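Local structure of possible substrate binding protein of ABC transporter system (Rhodopseudomonas palustris, 3N0X) at residues E230-A242 against L247-D259. The protein probably binds branched-chain amino acids or related ligands in the periplasm and delivers them to an ABC-type uptake transporter. Sequence-based numbering, arbitrary orientation. Where two conformers were deposited one is given.
Sequences ELSTGGNILPALA and LPGMEGATYYYYD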
loop_
_atom_site.group_PDB
_atom_site.type_symbol
_atom_site.label_atom_id
_atom_site.label_comp_id
_atom_site.label_asym_id
_atom_site.label_seq_id
_atom_site.Cartn_x
_atom_site.Cartn_y
_atom_site.Cartn_z
ATOM N N GLU A 230 7.667 6.196 -23.590
ATOM C CA GLU A 230 8.222 5.928 -22.261
ATOM C C GLU A 230 7.392 4.854 -21.606
ATOM O O GLU A 230 6.188 4.780 -21.857
ATOM C CB GLU A 230 8.054 7.158 -21.342
ATOM C CG GLU A 230 9.006 8.288 -21.542
ATOM C CD GLU A 230 8.915 9.280 -20.394
ATOM O OE1 GLU A 230 9.110 8.856 -19.220
ATOM O OE2 GLU A 230 8.625 10.469 -20.668
ATOM N N LEU A 231 8.002 4.037 -20.759
ATOM C CA LEU A 231 7.270 3.082 -19.939
ATOM C C LEU A 231 7.115 3.645 -18.547
ATOM O O LEU A 231 7.935 4.444 -18.103
ATOM C CB LEU A 231 8.027 1.766 -19.820
ATOM C CG LEU A 231 8.359 0.995 -21.100
ATOM C CD1 LEU A 231 9.063 -0.356 -20.746
ATOM C CD2 LEU A 231 7.121 0.790 -22.014
ATOM N N SER A 232 6.030 3.277 -17.884
ATOM C CA SER A 232 5.724 3.705 -16.526
ATOM C C SER A 232 5.035 2.581 -15.781
ATOM O O SER A 232 4.280 1.802 -16.352
ATOM C CB SER A 232 4.854 4.978 -16.533
ATOM O OG SER A 232 4.464 5.458 -15.235
ATOM N N THR A 233 5.303 2.483 -14.480
ATOM C CA THR A 233 4.582 1.567 -13.627
ATOM C C THR A 233 4.700 2.078 -12.180
ATOM O O THR A 233 5.511 2.995 -11.871
ATOM C CB THR A 233 5.086 0.123 -13.787
ATOM O OG1 THR A 233 4.162 -0.792 -13.203
ATOM C CG2 THR A 233 6.488 -0.039 -13.155
ATOM N N GLY A 234 3.929 1.490 -11.280
ATOM C CA GLY A 234 4.022 1.850 -9.858
ATOM C C GLY A 234 5.306 1.375 -9.198
ATOM O O GLY A 234 6.042 0.530 -9.723
ATOM N N GLY A 235 5.529 1.879 -7.994
ATOM C CA GLY A 235 6.696 1.485 -7.213
ATOM C C GLY A 235 6.511 0.114 -6.619
ATOM O O GLY A 235 5.494 -0.552 -6.847
ATOM N N ASN A 236 7.476 -0.298 -5.830
ATOM C CA ASN A 236 7.431 -1.649 -5.281
ATOM C C ASN A 236 8.429 -1.758 -4.147
ATOM O O ASN A 236 9.154 -0.833 -3.843
ATOM C CB ASN A 236 7.716 -2.728 -6.367
ATOM C CG ASN A 236 6.903 -3.976 -6.172
ATOM O OD1 ASN A 236 6.633 -4.410 -5.044
ATOM N ND2 ASN A 236 6.423 -4.533 -7.300
ATOM N N ILE A 237 8.415 -2.931 -3.519
ATOM C CA ILE A 237 9.321 -3.213 -2.439
ATOM C C ILE A 237 10.743 -3.338 -2.949
ATOM O O ILE A 237 10.990 -3.538 -4.127
ATOM C CB ILE A 237 8.897 -4.469 -1.640
ATOM C CG1 ILE A 237 8.836 -5.719 -2.516
ATOM C CG2 ILE A 237 7.534 -4.153 -0.949
ATOM C CD1 ILE A 237 8.590 -7.011 -1.721
ATOM N N LEU A 238 11.717 -3.213 -2.052
ATOM C CA LEU A 238 13.107 -3.168 -2.466
ATOM C C LEU A 238 13.606 -4.351 -3.318
ATOM O O LEU A 238 14.286 -4.136 -4.315
ATOM C CB LEU A 238 14.056 -2.863 -1.275
ATOM C CG LEU A 238 13.810 -1.564 -0.496
ATOM C CD1 LEU A 238 14.777 -1.444 0.719
ATOM C CD2 LEU A 238 13.932 -0.342 -1.387
ATOM N N PRO A 239 13.303 -5.615 -2.927
ATOM C CA PRO A 239 13.732 -6.710 -3.814
ATOM C C PRO A 239 13.172 -6.627 -5.234
ATOM O O PRO A 239 13.858 -6.979 -6.211
ATOM C CB PRO A 239 13.209 -7.957 -3.116
ATOM C CG PRO A 239 12.991 -7.568 -1.703
ATOM C CD PRO A 239 12.636 -6.102 -1.701
ATOM N N ALA A 240 11.946 -6.161 -5.351
ATOM C CA ALA A 240 11.313 -5.997 -6.659
ATOM C C ALA A 240 11.894 -4.840 -7.492
ATOM O O ALA A 240 11.795 -4.836 -8.731
ATOM C CB ALA A 240 9.800 -5.820 -6.485
ATOM N N LEU A 241 12.484 -3.853 -6.825
ATOM C CA LEU A 241 13.085 -2.699 -7.510
ATOM C C LEU A 241 14.436 -3.025 -8.187
ATOM O O LEU A 241 14.942 -2.186 -8.936
ATOM C CB LEU A 241 13.252 -1.525 -6.532
ATOM C CG LEU A 241 12.011 -0.830 -6.000
ATOM C CD1 LEU A 241 12.415 0.284 -5.048
ATOM C CD2 LEU A 241 11.148 -0.295 -7.166
ATOM N N ALA A 242 15.028 -4.203 -7.924
ATOM C CA ALA A 242 16.251 -4.606 -8.654
ATOM C C ALA A 242 15.988 -4.575 -10.180
ATOM O O ALA A 242 16.813 -4.059 -10.958
ATOM C CB ALA A 242 16.734 -6.008 -8.229
ATOM N N LEU A 247 15.422 0.357 -16.159
ATOM C CA LEU A 247 14.469 1.397 -16.588
ATOM C C LEU A 247 14.867 2.805 -16.095
ATOM O O LEU A 247 14.073 3.485 -15.422
ATOM C CB LEU A 247 13.070 1.025 -16.068
ATOM C CG LEU A 247 12.512 -0.354 -16.467
ATOM C CD1 LEU A 247 11.354 -0.817 -15.566
ATOM C CD2 LEU A 247 12.107 -0.251 -17.924
ATOM N N PRO A 248 16.099 3.241 -16.369
ATOM C CA PRO A 248 16.512 4.542 -15.888
ATOM C C PRO A 248 15.552 5.654 -16.322
ATOM O O PRO A 248 15.134 5.694 -17.476
ATOM C CB PRO A 248 17.901 4.725 -16.517
ATOM C CG PRO A 248 17.907 3.802 -17.661
ATOM C CD PRO A 248 17.138 2.631 -17.220
ATOM N N GLY A 249 15.189 6.528 -15.391
ATOM C CA GLY A 249 14.357 7.676 -15.685
ATOM C C GLY A 249 12.862 7.373 -15.653
ATOM O O GLY A 249 12.060 8.287 -15.815
HETATM N N MSE A 250 12.495 6.108 -15.460
HETATM C CA MSE A 250 11.086 5.739 -15.400
HETATM C C MSE A 250 10.418 6.493 -14.262
HETATM O O MSE A 250 10.963 6.598 -13.147
HETATM C CB MSE A 250 10.883 4.244 -15.192
HETATM C CG MSE A 250 9.407 3.853 -15.196
HETATM SE SE MSE A 250 9.140 1.962 -15.381
HETATM C CE MSE A 250 9.898 1.479 -13.818
ATOM N N GLU A 251 9.202 6.977 -14.520
ATOM C CA GLU A 251 8.432 7.595 -13.478
ATOM C C GLU A 251 7.145 6.837 -13.191
ATOM O O GLU A 251 6.601 6.146 -14.029
ATOM C CB GLU A 251 8.069 9.025 -13.845
ATOM C CG GLU A 251 9.297 9.912 -14.044
ATOM C CD GLU A 251 9.018 11.385 -14.290
ATOM O OE1 GLU A 251 7.861 11.865 -14.104
ATOM O OE2 GLU A 251 10.007 12.062 -14.675
ATOM N N GLY A 252 6.637 7.054 -11.996
ATOM C CA GLY A 252 5.435 6.454 -11.502
ATOM C C GLY A 252 5.141 6.982 -10.130
ATOM O O GLY A 252 5.785 7.960 -9.674
ATOM N N ALA A 253 4.245 6.288 -9.425
ATOM C CA ALA A 253 4.009 6.595 -8.029
ATOM C C ALA A 253 4.147 5.381 -7.157
ATOM O O ALA A 253 3.907 4.264 -7.595
ATOM C CB ALA A 253 2.611 7.207 -7.838
ATOM N N THR A 254 4.561 5.625 -5.914
ATOM C CA THR A 254 4.778 4.589 -4.921
ATOM C C THR A 254 4.172 4.920 -3.558
ATOM O O THR A 254 4.032 6.082 -3.159
ATOM C CB THR A 254 6.301 4.264 -4.771
ATOM O OG1 THR A 254 6.442 3.005 -4.075
ATOM C CG2 THR A 254 7.084 5.414 -4.099
ATOM N N TYR A 255 3.854 3.859 -2.828
ATOM C CA TYR A 255 3.374 3.971 -1.450
ATOM C C TYR A 255 4.482 4.475 -0.508
ATOM O O TYR A 255 4.218 5.187 0.456
ATOM C CB TYR A 255 2.896 2.561 -1.006
ATOM C CG TYR A 255 2.731 2.332 0.495
ATOM C CD1 TYR A 255 1.673 2.881 1.225
ATOM C CD2 TYR A 255 3.608 1.531 1.158
ATOM C CE1 TYR A 255 1.528 2.636 2.590
ATOM C CE2 TYR A 255 3.509 1.339 2.521
ATOM C CZ TYR A 255 2.444 1.853 3.229
ATOM O OH TYR A 255 2.324 1.596 4.581
ATOM N N TYR A 256 5.710 4.053 -0.757
ATOM C CA TYR A 256 6.829 4.329 0.128
ATOM C C TYR A 256 8.162 4.041 -0.556
ATOM O O TYR A 256 8.269 3.149 -1.388
ATOM C CB TYR A 256 6.738 3.475 1.398
ATOM C CG TYR A 256 7.787 3.780 2.480
ATOM C CD1 TYR A 256 7.675 4.892 3.327
ATOM C CD2 TYR A 256 8.864 2.921 2.680
ATOM C CE1 TYR A 256 8.626 5.122 4.320
ATOM C CE2 TYR A 256 9.803 3.142 3.655
ATOM C CZ TYR A 256 9.691 4.278 4.458
ATOM O OH TYR A 256 10.651 4.469 5.429
ATOM N N TYR A 257 9.172 4.825 -0.195
ATOM C CA TYR A 257 10.593 4.518 -0.459
ATOM C C TYR A 257 11.312 5.196 0.693
ATOM O O TYR A 257 11.046 6.355 0.963
ATOM C CB TYR A 257 11.066 5.000 -1.838
ATOM C CG TYR A 257 12.513 4.698 -2.091
ATOM C CD1 TYR A 257 12.905 3.423 -2.447
ATOM C CD2 TYR A 257 13.484 5.661 -1.945
ATOM C CE1 TYR A 257 14.241 3.124 -2.667
ATOM C CE2 TYR A 257 14.808 5.397 -2.174
ATOM C CZ TYR A 257 15.188 4.128 -2.517
ATOM O OH TYR A 257 16.527 3.868 -2.695
ATOM N N TYR A 258 12.193 4.472 1.370
ATOM C CA TYR A 258 12.759 4.945 2.633
ATOM C C TYR A 258 13.345 6.353 2.589
ATOM O O TYR A 258 13.230 7.093 3.559
ATOM C CB TYR A 258 13.793 3.956 3.190
ATOM C CG TYR A 258 15.029 3.733 2.342
ATOM C CD1 TYR A 258 15.019 2.834 1.281
ATOM C CD2 TYR A 258 16.212 4.393 2.630
ATOM C CE1 TYR A 258 16.172 2.616 0.504
ATOM C CE2 TYR A 258 17.366 4.180 1.866
ATOM C CZ TYR A 258 17.338 3.295 0.804
ATOM O OH TYR A 258 18.490 3.112 0.030
ATOM N N ASP A 259 14.003 6.708 1.484
ATOM C CA ASP A 259 14.750 7.965 1.438
ATOM C C ASP A 259 13.893 9.118 0.976
ATOM O O ASP A 259 14.373 10.242 0.917
ATOM C CB ASP A 259 15.999 7.840 0.542
ATOM C CG ASP A 259 17.090 8.886 0.868
ATOM O OD1 ASP A 259 17.356 9.122 2.059
ATOM O OD2 ASP A 259 17.716 9.432 -0.075
HETATM O O HOH W 1 8.186 7.035 -17.267
HETATM O O HOH W 2 8.840 2.066 -3.655
#
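Ser232 and Gly235 meet Glu251 and Ala253 where two nearly parallel strands of a leucine-binding-protein fold run side by side, 5.4 Å apart with their axes 4° from parallel. Strand 229-233 is the outermost of a four-stranded parallel sheet, whereas 251-254 pairs with strand 335-345 in another sheet, so the contact joins two sheets in the buried interior. Direct bonds are few. Ser232 OG donates to Glu251 O at an unusually short 2.5 Å, its hydroxyl set anti to the backbone N (chi1 178°) and reaching the carbonyl slightly tilted from its plane. Gly235 N donates to Ala253 O at 2.9 Å, coming from above the carbonyl plane. Gly252 CA points a C-H at Thr233 O, 3.5 Å away, and Gly235 CA lies 3.5 Å from Thr254 OG1. One water bridges the strands, taking the N-H of Glu251 and donating to Leu231 O; the other sits farther along, between the loops at Asn236 and Tyr256, accepting from Thr254 OG1 at 2.6 Å and donating to Asn236 O and Tyr256 O. In the conformer given, selenomethionine Met250 lays its CG against Leu231 O, then bends at chi3 (65°) to bring CE to Thr233 CG2, 3.8 Å away. Beyond Asn236, Leu238 CD2 lies 3.7 Å from Tyr257 CE1, while Leu241 CD1 packs obliquely on Tyr257. Glu251 turns its carboxylate to His341 and Lys343 of strand 335-345. Thr233 N and O are buried without a conventional hydrogen-bond partner, the oxygen meeting the C-H of Gly252, and the seam relies on a serine hydroxyl, one backbone N-H...O bond and two waters, flanked by apolar side chains, in place of a regular ladder.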